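Local coordinates for protein ATP phosphoribosyltransferase regulatory subunit (Bacillus halodurans, PDB 3OD1) that is predicted to be required for the first step of histidine biosynthesis, as the regulatory partner of the catalytic HisG subunit, and may allow feedback regulation by histidine, at residues 36-41 against 105-110; 131-136 against 143-148; 148-153 against 161-166; 191-196 against 273-278; 340-345 against 377-382. All blocks are in the same frame, centred on the assembly; numbering follows the deposited sequence.

Interaction 1 of 5, residues 36-41 against 105-110; sequences EEINLW and RLAYQS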
# COMPACT_ATOMS: atom_id res chain seq x y z
N GLU B 36 6.84 -11.07 -7.71
CA GLU B 36 7.29 -11.54 -9.02
C GLU B 36 7.13 -13.05 -9.17
O GLU B 36 6.70 -13.53 -10.22
CB GLU B 36 8.74 -11.16 -9.27
CG GLU B 36 8.91 -10.09 -10.33
CD GLU B 36 10.33 -9.58 -10.42
OE1 GLU B 36 11.23 -10.37 -10.77
OE2 GLU B 36 10.54 -8.37 -10.15
N GLU B 37 7.53 -13.81 -8.15
CA GLU B 37 7.37 -15.27 -8.18
C GLU B 37 5.88 -15.63 -8.24
O GLU B 37 5.44 -16.44 -9.06
CB GLU B 37 8.00 -15.94 -6.96
CG GLU B 37 7.98 -17.47 -6.99
CD GLU B 37 8.89 -18.03 -8.08
OE1 GLU B 37 9.77 -17.28 -8.53
OE2 GLU B 37 8.73 -19.21 -8.48
N ILE B 38 5.11 -14.99 -7.37
CA ILE B 38 3.67 -15.22 -7.33
C ILE B 38 3.02 -15.00 -8.70
O ILE B 38 2.13 -15.76 -9.12
CB ILE B 38 3.03 -14.35 -6.24
CG1 ILE B 38 3.43 -14.87 -4.85
CG2 ILE B 38 1.51 -14.29 -6.41
CD1 ILE B 38 3.14 -13.89 -3.72
N ASN B 39 3.48 -13.99 -9.43
CA ASN B 39 2.90 -13.69 -10.73
C ASN B 39 3.25 -14.74 -11.78
O ASN B 39 2.45 -15.03 -12.68
CB ASN B 39 3.34 -12.31 -11.22
CG ASN B 39 2.17 -11.45 -11.62
OD1 ASN B 39 2.07 -11.03 -12.77
ND2 ASN B 39 1.25 -11.21 -10.67
N LEU B 40 4.45 -15.28 -11.66
CA LEU B 40 4.89 -16.39 -12.51
C LEU B 40 4.07 -17.67 -12.34
O LEU B 40 4.12 -18.56 -13.19
CB LEU B 40 6.37 -16.68 -12.26
CG LEU B 40 7.31 -15.57 -12.75
CD1 LEU B 40 8.76 -15.90 -12.38
CD2 LEU B 40 7.19 -15.41 -14.26
N TRP B 41 3.32 -17.78 -11.24
CA TRP B 41 2.49 -18.97 -11.00
C TRP B 41 1.02 -18.73 -11.34
O TRP B 41 0.16 -19.54 -11.00
CB TRP B 41 2.61 -19.43 -9.55
CG TRP B 41 3.94 -19.97 -9.18
CD1 TRP B 41 5.15 -19.36 -9.36
CD2 TRP B 41 4.22 -21.24 -8.56
NE1 TRP B 41 6.16 -20.16 -8.88
CE2 TRP B 41 5.61 -21.32 -8.38
CE3 TRP B 41 3.42 -22.31 -8.13
CZ2 TRP B 41 6.23 -22.42 -7.79
CZ3 TRP B 41 4.03 -23.41 -7.55
CH2 TRP B 41 5.43 -23.46 -7.39
N ARG B 105 -7.13 -17.78 -8.69
CA ARG B 105 -5.83 -17.61 -8.07
C ARG B 105 -5.59 -16.11 -7.90
O ARG B 105 -5.34 -15.39 -8.87
CB ARG B 105 -4.74 -18.25 -8.92
CG ARG B 105 -4.72 -19.77 -8.83
CD ARG B 105 -3.78 -20.39 -9.83
NE ARG B 105 -3.61 -21.81 -9.56
CZ ARG B 105 -4.44 -22.76 -9.98
NH1 ARG B 105 -5.51 -22.44 -10.70
NH2 ARG B 105 -4.20 -24.02 -9.66
N LEU B 106 -5.69 -15.66 -6.66
CA LEU B 106 -5.62 -14.24 -6.37
C LEU B 106 -4.54 -14.00 -5.34
O LEU B 106 -4.18 -14.91 -4.57
CB LEU B 106 -6.98 -13.76 -5.87
CG LEU B 106 -8.13 -13.86 -6.88
CD1 LEU B 106 -9.47 -13.69 -6.20
CD2 LEU B 106 -8.00 -12.82 -7.97
N ALA B 107 -4.01 -12.78 -5.32
CA ALA B 107 -2.87 -12.44 -4.48
C ALA B 107 -3.04 -11.03 -3.93
O ALA B 107 -3.85 -10.25 -4.44
CB ALA B 107 -1.53 -12.52 -5.26
N TYR B 108 -2.28 -10.71 -2.89
CA TYR B 108 -2.37 -9.37 -2.30
C TYR B 108 -1.07 -9.00 -1.63
O TYR B 108 -0.26 -9.86 -1.30
CB TYR B 108 -3.50 -9.33 -1.27
CG TYR B 108 -3.30 -10.33 -0.15
CD1 TYR B 108 -3.77 -11.63 -0.27
CD2 TYR B 108 -2.60 -9.99 1.00
CE1 TYR B 108 -3.57 -12.57 0.76
CE2 TYR B 108 -2.39 -10.92 2.03
CZ TYR B 108 -2.89 -12.21 1.90
OH TYR B 108 -2.67 -13.13 2.92
N GLN B 109 -0.86 -7.70 -1.45
CA GLN B 109 0.18 -7.19 -0.59
C GLN B 109 -0.47 -5.98 0.09
O GLN B 109 -0.72 -4.95 -0.55
CB GLN B 109 1.41 -6.77 -1.41
CG GLN B 109 2.54 -6.22 -0.58
CD GLN B 109 3.72 -5.76 -1.44
OE1 GLN B 109 3.93 -6.26 -2.54
NE2 GLN B 109 4.51 -4.82 -0.91
N SER B 110 -0.79 -6.13 1.37
CA SER B 110 -1.67 -5.17 2.02
C SER B 110 -1.38 -5.02 3.49
O SER B 110 -0.97 -5.97 4.16
CB SER B 110 -3.13 -5.61 1.88
OG SER B 110 -3.49 -5.82 0.53

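Interaction 2 of 5, residues 131-136 against 143-148; sequences VELIGD and GEVIAL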
# COMPACT_ATOMS: atom_id res chain seq x y z
N VAL B 131 -1.54 -15.34 -1.00
CA VAL B 131 -2.38 -15.80 -2.11
C VAL B 131 -3.56 -16.59 -1.58
O VAL B 131 -3.50 -17.16 -0.48
CB VAL B 131 -1.60 -16.75 -3.06
CG1 VAL B 131 -0.32 -16.10 -3.56
CG2 VAL B 131 -1.27 -18.08 -2.35
N GLU B 132 -4.62 -16.64 -2.39
CA GLU B 132 -5.76 -17.53 -2.15
C GLU B 132 -5.96 -18.32 -3.44
O GLU B 132 -5.94 -17.75 -4.53
CB GLU B 132 -7.03 -16.74 -1.84
CG GLU B 132 -6.86 -15.65 -0.80
CD GLU B 132 -6.51 -16.20 0.57
OE1 GLU B 132 -6.65 -17.42 0.80
OE2 GLU B 132 -6.08 -15.40 1.43
N LEU B 133 -6.13 -19.63 -3.31
CA LEU B 133 -6.44 -20.48 -4.44
C LEU B 133 -7.79 -21.12 -4.13
O LEU B 133 -7.91 -21.95 -3.23
CB LEU B 133 -5.34 -21.53 -4.64
CG LEU B 133 -5.69 -22.81 -5.43
CD1 LEU B 133 -6.30 -22.49 -6.78
CD2 LEU B 133 -4.45 -23.68 -5.59
N ILE B 134 -8.81 -20.68 -4.84
CA ILE B 134 -10.18 -20.96 -4.43
C ILE B 134 -10.90 -21.84 -5.44
O ILE B 134 -10.88 -21.57 -6.63
CB ILE B 134 -10.99 -19.67 -4.26
CG1 ILE B 134 -10.33 -18.77 -3.21
CG2 ILE B 134 -12.43 -19.99 -3.86
CD1 ILE B 134 -10.71 -17.31 -3.36
N GLY B 135 -11.52 -22.91 -4.95
CA GLY B 135 -12.30 -23.78 -5.81
C GLY B 135 -11.56 -24.98 -6.37
O GLY B 135 -12.04 -25.62 -7.29
N ASP B 136 -10.40 -25.29 -5.81
CA ASP B 136 -9.63 -26.46 -6.26
C ASP B 136 -9.29 -27.29 -5.03
O ASP B 136 -8.48 -26.90 -4.19
CB ASP B 136 -8.38 -26.04 -7.03
CG ASP B 136 -7.56 -27.22 -7.54
OD1 ASP B 136 -7.75 -28.36 -7.08
OD2 ASP B 136 -6.70 -26.99 -8.42
N GLY B 143 -0.37 -28.86 -2.50
CA GLY B 143 1.06 -28.80 -2.76
C GLY B 143 1.48 -27.52 -3.44
O GLY B 143 2.55 -26.97 -3.14
N GLU B 144 0.65 -27.03 -4.36
CA GLU B 144 0.95 -25.79 -5.07
C GLU B 144 1.15 -24.58 -4.15
O GLU B 144 2.14 -23.88 -4.27
CB GLU B 144 -0.14 -25.47 -6.11
CG GLU B 144 0.08 -24.13 -6.85
CD GLU B 144 -1.10 -23.74 -7.74
OE1 GLU B 144 -1.87 -24.64 -8.16
OE2 GLU B 144 -1.28 -22.53 -7.99
N VAL B 145 0.22 -24.32 -3.24
CA VAL B 145 0.37 -23.13 -2.40
C VAL B 145 1.59 -23.24 -1.48
O VAL B 145 2.22 -22.23 -1.18
CB VAL B 145 -0.90 -22.78 -1.59
CG1 VAL B 145 -2.08 -22.51 -2.53
CG2 VAL B 145 -1.24 -23.89 -0.61
N ILE B 146 1.93 -24.44 -1.03
CA ILE B 146 3.09 -24.60 -0.16
C ILE B 146 4.37 -24.44 -0.98
O ILE B 146 5.30 -23.75 -0.55
CB ILE B 146 3.09 -25.96 0.58
CG1 ILE B 146 1.94 -26.00 1.61
CG2 ILE B 146 4.43 -26.20 1.24
CD1 ILE B 146 1.75 -27.38 2.28
N ALA B 147 4.41 -25.07 -2.15
CA ALA B 147 5.54 -24.98 -3.06
C ALA B 147 5.78 -23.55 -3.55
O ALA B 147 6.92 -23.13 -3.71
CB ALA B 147 5.36 -25.93 -4.25
N LEU B 148 4.71 -22.81 -3.81
CA LEU B 148 4.82 -21.41 -4.18
C LEU B 148 5.40 -20.60 -3.01
O LEU B 148 6.33 -19.82 -3.19
CB LEU B 148 3.47 -20.85 -4.61
CG LEU B 148 3.36 -19.34 -4.85
CD1 LEU B 148 4.45 -18.85 -5.81
CD2 LEU B 148 1.97 -19.01 -5.38

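Interaction 3 of 5, residues 148-153 against 161-166; sequences LMIAAL and FKVAIG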
# COMPACT_ATOMS: atom_id res chain seq x y z
N LEU B 148 4.71 -22.81 -3.81
CA LEU B 148 4.82 -21.41 -4.18
C LEU B 148 5.40 -20.60 -3.01
O LEU B 148 6.33 -19.82 -3.19
CB LEU B 148 3.47 -20.85 -4.61
CG LEU B 148 3.36 -19.34 -4.85
CD1 LEU B 148 4.45 -18.85 -5.81
CD2 LEU B 148 1.97 -19.01 -5.38
N MSE B 149 4.88 -20.81 -1.81
CA MSE B 149 5.39 -20.10 -0.65
C MSE B 149 6.90 -20.32 -0.49
O MSE B 149 7.66 -19.37 -0.22
CB MSE B 149 4.69 -20.55 0.63
CG MSE B 149 4.87 -19.56 1.79
SE MSE B 149 3.93 -20.06 3.42
CE MSE B 149 4.90 -21.67 3.89
N ILE B 150 7.32 -21.57 -0.65
CA ILE B 150 8.72 -21.92 -0.52
C ILE B 150 9.54 -21.25 -1.62
O ILE B 150 10.64 -20.75 -1.36
CB ILE B 150 8.92 -23.46 -0.54
CG1 ILE B 150 8.31 -24.07 0.73
CG2 ILE B 150 10.40 -23.82 -0.73
CD1 ILE B 150 8.32 -25.58 0.79
N ALA B 151 9.01 -21.22 -2.84
CA ALA B 151 9.74 -20.61 -3.94
C ALA B 151 9.82 -19.09 -3.77
O ALA B 151 10.83 -18.46 -4.11
CB ALA B 151 9.10 -20.98 -5.27
N ALA B 152 8.76 -18.51 -3.22
CA ALA B 152 8.75 -17.06 -3.00
C ALA B 152 9.71 -16.68 -1.86
O ALA B 152 10.44 -15.70 -1.96
CB ALA B 152 7.33 -16.58 -2.69
N LEU B 153 9.68 -17.44 -0.77
CA LEU B 153 10.60 -17.22 0.34
C LEU B 153 12.05 -17.29 -0.13
O LEU B 153 12.86 -16.44 0.21
CB LEU B 153 10.35 -18.22 1.46
CG LEU B 153 9.05 -17.94 2.21
CD1 LEU B 153 8.80 -19.00 3.26
CD2 LEU B 153 9.11 -16.55 2.83
N PHE B 161 15.22 -22.57 5.87
CA PHE B 161 13.97 -22.49 6.62
C PHE B 161 13.18 -23.79 6.52
O PHE B 161 13.52 -24.68 5.74
CB PHE B 161 13.11 -21.33 6.13
CG PHE B 161 12.73 -21.41 4.69
CD1 PHE B 161 11.50 -21.93 4.31
CD2 PHE B 161 13.60 -20.96 3.71
CE1 PHE B 161 11.13 -21.99 2.97
CE2 PHE B 161 13.25 -21.03 2.37
CZ PHE B 161 12.02 -21.55 2.00
N LYS B 162 12.10 -23.88 7.30
CA LYS B 162 11.28 -25.07 7.36
C LYS B 162 9.81 -24.70 7.36
O LYS B 162 9.40 -23.73 7.99
CB LYS B 162 11.60 -25.88 8.63
CG LYS B 162 12.40 -27.16 8.40
CD LYS B 162 13.89 -26.89 8.27
CE LYS B 162 14.73 -28.00 8.92
NZ LYS B 162 14.49 -28.13 10.40
N VAL B 163 9.02 -25.49 6.65
CA VAL B 163 7.57 -25.37 6.67
C VAL B 163 7.02 -26.61 7.36
O VAL B 163 7.23 -27.74 6.90
CB VAL B 163 7.01 -25.24 5.26
CG1 VAL B 163 5.47 -25.15 5.29
CG2 VAL B 163 7.62 -24.03 4.59
N ALA B 164 6.35 -26.41 8.48
CA ALA B 164 5.80 -27.52 9.25
C ALA B 164 4.35 -27.71 8.83
O ALA B 164 3.60 -26.74 8.70
CB ALA B 164 5.90 -27.23 10.73
N ILE B 165 3.96 -28.96 8.61
CA ILE B 165 2.64 -29.27 8.07
C ILE B 165 1.86 -30.10 9.07
O ILE B 165 2.34 -31.15 9.49
CB ILE B 165 2.76 -30.06 6.76
CG1 ILE B 165 3.58 -29.26 5.75
CG2 ILE B 165 1.38 -30.45 6.23
CD1 ILE B 165 3.82 -29.97 4.45
N GLY B 166 0.66 -29.64 9.43
CA GLY B 166 -0.25 -30.40 10.26
C GLY B 166 -1.56 -30.71 9.55
O GLY B 166 -1.73 -30.42 8.36

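Interaction 4 of 5, residues 191-196 against 273-278; sequences FLYEKN and LHMSYY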
# COMPACT_ATOMS: atom_id res chain seq x y z
N PHE B 191 -5.37 -26.85 24.47
CA PHE B 191 -3.99 -27.04 24.92
C PHE B 191 -3.02 -27.02 23.73
O PHE B 191 -1.96 -26.39 23.80
CB PHE B 191 -3.82 -28.33 25.71
CG PHE B 191 -4.40 -28.27 27.10
CD1 PHE B 191 -3.79 -27.50 28.08
CD2 PHE B 191 -5.55 -28.97 27.42
CE1 PHE B 191 -4.32 -27.44 29.36
CE2 PHE B 191 -6.09 -28.91 28.70
CZ PHE B 191 -5.48 -28.14 29.66
N LEU B 192 -3.39 -27.69 22.65
CA LEU B 192 -2.56 -27.74 21.44
C LEU B 192 -2.47 -26.37 20.80
O LEU B 192 -1.39 -25.92 20.40
CB LEU B 192 -3.11 -28.76 20.44
CG LEU B 192 -3.17 -30.21 20.93
CD1 LEU B 192 -3.99 -31.08 19.99
CD2 LEU B 192 -1.76 -30.77 21.09
N TYR B 193 -3.61 -25.71 20.68
CA TYR B 193 -3.67 -24.38 20.10
C TYR B 193 -2.72 -23.42 20.82
O TYR B 193 -2.05 -22.59 20.20
CB TYR B 193 -5.11 -23.88 20.19
CG TYR B 193 -5.30 -22.44 19.78
CD1 TYR B 193 -5.13 -22.05 18.46
CD2 TYR B 193 -5.70 -21.49 20.71
CE1 TYR B 193 -5.32 -20.72 18.08
CE2 TYR B 193 -5.89 -20.18 20.35
CZ TYR B 193 -5.70 -19.79 19.04
OH TYR B 193 -5.90 -18.47 18.69
N GLU B 194 -2.65 -23.54 22.14
CA GLU B 194 -1.79 -22.67 22.93
C GLU B 194 -0.41 -23.29 23.13
O GLU B 194 0.42 -22.75 23.85
CB GLU B 194 -2.45 -22.36 24.27
CG GLU B 194 -3.73 -21.55 24.12
CD GLU B 194 -4.57 -21.55 25.37
OE1 GLU B 194 -4.09 -22.08 26.39
OE2 GLU B 194 -5.70 -21.02 25.33
N LYS B 195 -0.19 -24.42 22.47
CA LYS B 195 1.10 -25.13 22.52
C LYS B 195 1.54 -25.43 23.95
O LYS B 195 2.72 -25.44 24.27
CB LYS B 195 2.16 -24.36 21.73
CG LYS B 195 1.74 -24.14 20.29
CD LYS B 195 2.78 -23.39 19.51
CE LYS B 195 2.21 -22.93 18.18
NZ LYS B 195 1.80 -24.05 17.30
N ASN B 196 0.55 -25.70 24.79
CA ASN B 196 0.79 -26.05 26.18
C ASN B 196 0.80 -27.58 26.38
O ASN B 196 -0.20 -28.16 26.84
CB ASN B 196 -0.27 -25.38 27.05
CG ASN B 196 -0.04 -25.59 28.52
OD1 ASN B 196 0.94 -26.22 28.92
ND2 ASN B 196 -0.94 -25.07 29.34
N LEU B 273 -3.91 -24.22 14.25
CA LEU B 273 -3.72 -22.79 13.96
C LEU B 273 -4.90 -21.96 14.45
O LEU B 273 -4.81 -20.75 14.57
CB LEU B 273 -3.49 -22.56 12.46
CG LEU B 273 -2.17 -22.98 11.79
CD1 LEU B 273 -2.18 -22.60 10.31
CD2 LEU B 273 -0.97 -22.34 12.47
N HIS B 274 -6.01 -22.63 14.76
CA HIS B 274 -7.25 -21.95 15.05
C HIS B 274 -8.21 -22.99 15.61
O HIS B 274 -8.10 -24.18 15.28
CB HIS B 274 -7.81 -21.34 13.76
CG HIS B 274 -8.84 -20.27 13.97
ND1 HIS B 274 -10.13 -20.56 14.35
CD2 HIS B 274 -8.77 -18.93 13.84
CE1 HIS B 274 -10.82 -19.43 14.45
NE2 HIS B 274 -10.01 -18.43 14.16
N MSE B 275 -9.14 -22.58 16.46
CA MSE B 275 -10.07 -23.55 17.03
C MSE B 275 -11.10 -24.09 16.04
O MSE B 275 -11.62 -25.19 16.23
CB MSE B 275 -10.76 -22.99 18.29
CG MSE B 275 -9.80 -22.72 19.45
SE MSE B 275 -9.02 -24.37 20.17
CE MSE B 275 -10.62 -25.12 21.02
N SER B 276 -11.39 -23.34 14.97
CA SER B 276 -12.47 -23.78 14.05
C SER B 276 -12.27 -23.43 12.57
O SER B 276 -12.78 -24.11 11.69
CB SER B 276 -13.80 -23.19 14.50
OG SER B 276 -13.69 -21.78 14.65
N TYR B 277 -11.53 -22.37 12.31
CA TYR B 277 -11.48 -21.77 10.98
C TYR B 277 -10.91 -22.68 9.89
O TYR B 277 -11.49 -22.80 8.81
CB TYR B 277 -10.68 -20.49 11.08
CG TYR B 277 -10.47 -19.72 9.81
CD1 TYR B 277 -11.38 -18.74 9.41
CD2 TYR B 277 -9.32 -19.91 9.04
CE1 TYR B 277 -11.18 -18.00 8.27
CE2 TYR B 277 -9.11 -19.17 7.88
CZ TYR B 277 -10.05 -18.21 7.51
OH TYR B 277 -9.86 -17.46 6.37
N TYR B 278 -9.78 -23.32 10.17
CA TYR B 278 -9.17 -24.23 9.20
C TYR B 278 -9.81 -25.60 9.28
O TYR B 278 -10.17 -26.06 10.36
CB TYR B 278 -7.66 -24.33 9.42
CG TYR B 278 -6.93 -23.02 9.25
CD1 TYR B 278 -6.56 -22.57 7.99
CD2 TYR B 278 -6.62 -22.24 10.36
CE1 TYR B 278 -5.89 -21.35 7.84
CE2 TYR B 278 -5.95 -21.03 10.22
CZ TYR B 278 -5.59 -20.59 8.96
OH TYR B 278 -4.93 -19.38 8.85

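Interaction 5 of 5, residues 340-345 against 377-382; sequences CILFSN and DAMSSN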
# COMPACT_ATOMS: atom_id res chain seq x y z
N CYS B 340 24.86 13.55 -6.55
CA CYS B 340 24.36 14.90 -6.30
C CYS B 340 25.12 15.93 -7.14
O CYS B 340 26.34 16.03 -7.05
CB CYS B 340 24.48 15.25 -4.82
SG CYS B 340 23.96 16.94 -4.41
N ILE B 341 24.40 16.67 -7.97
CA ILE B 341 24.99 17.76 -8.74
C ILE B 341 24.59 19.07 -8.07
O ILE B 341 23.41 19.37 -7.96
CB ILE B 341 24.48 17.76 -10.21
CG1 ILE B 341 24.92 16.48 -10.93
CG2 ILE B 341 24.99 19.00 -10.95
CD1 ILE B 341 24.19 16.22 -12.23
N LEU B 342 25.58 19.80 -7.58
CA LEU B 342 25.34 21.10 -6.96
C LEU B 342 25.58 22.17 -8.00
O LEU B 342 26.63 22.21 -8.64
CB LEU B 342 26.30 21.32 -5.78
CG LEU B 342 26.14 20.35 -4.61
CD1 LEU B 342 27.38 20.36 -3.73
CD2 LEU B 342 24.88 20.67 -3.80
N PHE B 343 24.60 23.05 -8.20
CA PHE B 343 24.78 24.07 -9.22
C PHE B 343 24.54 25.47 -8.71
O PHE B 343 23.91 25.67 -7.68
CB PHE B 343 23.91 23.79 -10.45
CG PHE B 343 22.43 23.92 -10.20
CD1 PHE B 343 21.75 25.09 -10.52
CD2 PHE B 343 21.70 22.86 -9.68
CE1 PHE B 343 20.39 25.20 -10.30
CE2 PHE B 343 20.33 22.98 -9.45
CZ PHE B 343 19.68 24.14 -9.77
N SER B 344 25.09 26.45 -9.42
CA SER B 344 24.71 27.85 -9.22
C SER B 344 23.98 28.36 -10.45
O SER B 344 23.87 27.65 -11.46
CB SER B 344 25.93 28.72 -8.91
OG SER B 344 26.83 28.74 -10.01
N ASN B 345 23.50 29.59 -10.37
CA ASN B 345 22.60 30.13 -11.37
C ASN B 345 23.13 30.01 -12.79
O ASN B 345 22.44 29.52 -13.68
CB ASN B 345 22.29 31.60 -11.05
CG ASN B 345 20.97 32.05 -11.62
OD1 ASN B 345 20.01 31.28 -11.69
ND2 ASN B 345 20.91 33.31 -12.04
N ASP B 377 28.88 20.99 3.05
CA ASP B 377 29.85 19.98 3.46
C ASP B 377 29.15 18.70 3.92
O ASP B 377 29.59 17.58 3.60
CB ASP B 377 30.72 20.48 4.61
CG ASP B 377 31.79 21.46 4.16
OD1 ASP B 377 32.01 21.60 2.93
OD2 ASP B 377 32.42 22.08 5.05
N ALA B 378 28.10 18.86 4.72
CA ALA B 378 27.37 17.71 5.21
C ALA B 378 26.68 17.03 4.05
O ALA B 378 26.78 15.81 3.87
CB ALA B 378 26.36 18.11 6.28
N MSE B 379 25.97 17.82 3.24
CA MSE B 379 25.28 17.23 2.10
C MSE B 379 26.25 16.49 1.17
O MSE B 379 26.06 15.30 0.87
CB MSE B 379 24.49 18.27 1.32
CG MSE B 379 23.45 17.63 0.42
SE MSE B 379 22.69 18.90 -0.81
CE MSE B 379 21.41 17.72 -1.71
N SER B 380 27.29 17.18 0.74
CA SER B 380 28.23 16.62 -0.22
C SER B 380 28.95 15.41 0.37
O SER B 380 29.43 14.55 -0.36
CB SER B 380 29.25 17.67 -0.66
OG SER B 380 30.24 17.86 0.33
N SER B 381 29.02 15.35 1.70
CA SER B 381 29.62 14.21 2.38
C SER B 381 28.72 12.99 2.32
O SER B 381 29.21 11.86 2.28
CB SER B 381 29.91 14.54 3.85
OG SER B 381 31.08 15.33 3.97
N ASN B 382 27.41 13.22 2.32
CA ASN B 382 26.44 12.13 2.46
C ASN B 382 25.91 11.55 1.16
O ASN B 382 25.03 10.70 1.18
CB ASN B 382 25.28 12.55 3.37
CG ASN B 382 25.69 12.60 4.83
OD1 ASN B 382 25.50 11.64 5.57
ND2 ASN B 382 26.28 13.72 5.24

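Interaction 1 of 5, residues 36-41 against 105-110
I38 and A107 touch where the last turn of helix 21-40 lies over strand 104-113. Along the helix segment, E37 does not touch the strand; its OE2 accepts a hydrogen bond of 2.8 Å from W41 NE1, close to the indole plane, and its other oxygen forms a salt bridge with R155. I38 comes next and turns toward the strand with CG2 anti to the backbone N, which sets that methyl 3.7 Å from A107 CB. A branched side chain suits the helix side of this buried pair and a bare methyl the strand side, since the CA atoms of I38 and A107 are only 7.7 Å apart. At W41 the carbonyl O lies 4.2 Å from CD in the aliphatic part of R105, while the indole leads away from the strand to a cation-pi contact with R359 of the second subunit. I38 also packs on L129 and V131 of strand 125-134, and W41 on L148 of helix 139-155, placing this helix end between sheet, neighbouring helix and partner subunit.

Interaction 2 of 5, residues 131-136 against 143-148
A strand and the helix that follows it in the chain pack here in the synthetase-like core of a class-II fold: strand 125-134 ends, the chain turns, and helix 139-155 runs back over the sheet. Their short segments are nearly antiparallel, at 165°, with axes 9.8 Å apart. V131 and L133, two residues apart on the strand, both face the helix. V131 CG1 touches L148 CD2 at 4.1 Å. L133 does more: its CB lies 4.0 Å from V145 CG1, and its CD2 reaches E144, 3.8 Å from OE1, the two side chains crossing at about a right angle. In this buried layer each short valine meets a longer leucine from the other side. E144, with CG anti to the backbone N (chi1 177°) and the chain extended beyond, carries its carboxylate past L133 to polar partners: OE1 forms a salt bridge with R105, and OE2 a hydrogen bond with Y43 OH. Helices laid on a largely antiparallel sheet in this way are typical of class-II aminoacyl-tRNA synthetase cores.

Interaction 3 of 5, residues 148-153 against 161-166
F161 reaches helix 139-155 from the chain just before strand 162-167, and its ring is the largest single contributor to the contact. From CB the ring is carried between the backbone N and the carbonyl carbon (chi1 60°), an orientation that sends it toward the helix. Along one side, CD1 lies 4.1 Å from L153 CD1 and CE1 comes closer to the same methyl, at 3.8 Å. CE2, on the other side, meets L153 CB. At the tip, CZ is 3.8 Å from L153 CB and 3.9 Å from I150 CG2, while the carbonyl O of I150 sits at the ring edge near its plane, 3.7 Å from CZ, where the weakly positive C-H rim suits an oxygen. The ring also stacks with Y264. A flat aromatic thus fits where one group must touch two helix residues a turn apart. Cutting the ring back to an alanine here is likely to leave L153 and I150 facing a gap and Y264 without its stacking mate. V163, on the strand itself, continues the apolar seam: its CG2 lies 3.7 Å from CE of selenomethionine M149 and 3.9 Å from I150 CG1. The bend of M149 at chi3 (66°) brings its methyl to both valine branches. Helix 139-155 on this mixed, mainly antiparallel sheet is consistent with the class-II synthetase fold, in which helices flank such a sheet.

Interaction 4 of 5, residues 191-196 against 273-278
Y193 packs closely against the backbone of L273 and H274, at the point where helix 182-193 meets the loop before strand 281-286. The tight part lies at CE1: L273 O sits at the ring edge, near its plane, 3.5 Å from CE1, and H274 CA is 3.8 Å from the same Y193 atom. With CG anti to the backbone N (chi1 173°), the phenol stretches across to the loop. Selenomethionine M275 adds a Met-aromatic contact, its SE oblique to the ring at 4.8 Å from the centroid and 3.9 Å from Y193 CB, while its CG lies over one ring face. A serine in place of Y193 would probably leave the L273-H274 backbone uncovered and M275 without its aromatic partner. Just beyond, a Schellman motif ends the helix: N196 N bonds F191 O, and K195 N bonds L192 O, with K195 at positive phi. This is the solvent side, where K195 is exposed, as suits its charge, and adds almost nothing to the contact. Within the loop, H274 ND1 accepts a nearly straight hydrogen bond of 3.1 Å from S276 N, in the plane of the imidazole.

Interaction 5 of 5, residues 340-345 against 377-382
C340 holds SG anti to its backbone N (chi1 178°), and M379, a selenomethionine, likewise has CG anti to the backbone N (chi1 -162°) and stays extended from there to its methyl. These two torsion sets bring the groups together: M379 CE ends 3.8 Å from C340 SG. Two residues along the strand, L342 also faces the helix, and its CD2 lies 4.1 Å from M379 SE, the two side chains lying alongside each other and pointing opposite ways. The other branch of L342, CD1, makes a looser contact with S380 CB at 4.5 Å. A long unbranched chain suits M379 because the axes of strand 340-343 and helix 377-381 are 10.1 Å apart, a separation it helps to fill; the small thiol of C340 accommodates its end. The directions of that strand and helix differ by 149°, roughly antiparallel, over the parallel three-stranded sheet of the C-terminal domain, and M379 also packs on V366 of strand 365-369 and on P103 of the second subunit. The helix's own polar groups pair within it: S381 OG donates to D377 O at 2.7 Å, and that oxygen also accepts from S381 N on the opposite face of its plane. No hydrogen bond joins the two segments, so their attachment rests on van der Waals contact between the thiol, the selenium that stands in for methionine sulfur, and carbon groups, S380 entering through its CB.

In the fold
Interactions 1, 2 and 3 form one continuous cluster on the large mixed sheet, their centres 11 to 15 Å apart. Interactions 2 and 3 share L148 and both use helix 139-155, while interactions 1 and 2 sit on the neighbouring strands 104-113 and 125-134 and touch directly. Interaction 4 lies about 20 Å from interaction 3, centre to centre, in the same synthetase-like region but without touching it. Interaction 5 belongs to the C-terminal domain, its centre 41 to 58 Å from the others. All five come in series along the chain. Interactions 1 and 2 meet R359 and Q368 of the second subunit, and interaction 5 meets its P103, so the core of one subunit faces the C-terminal domain of the other.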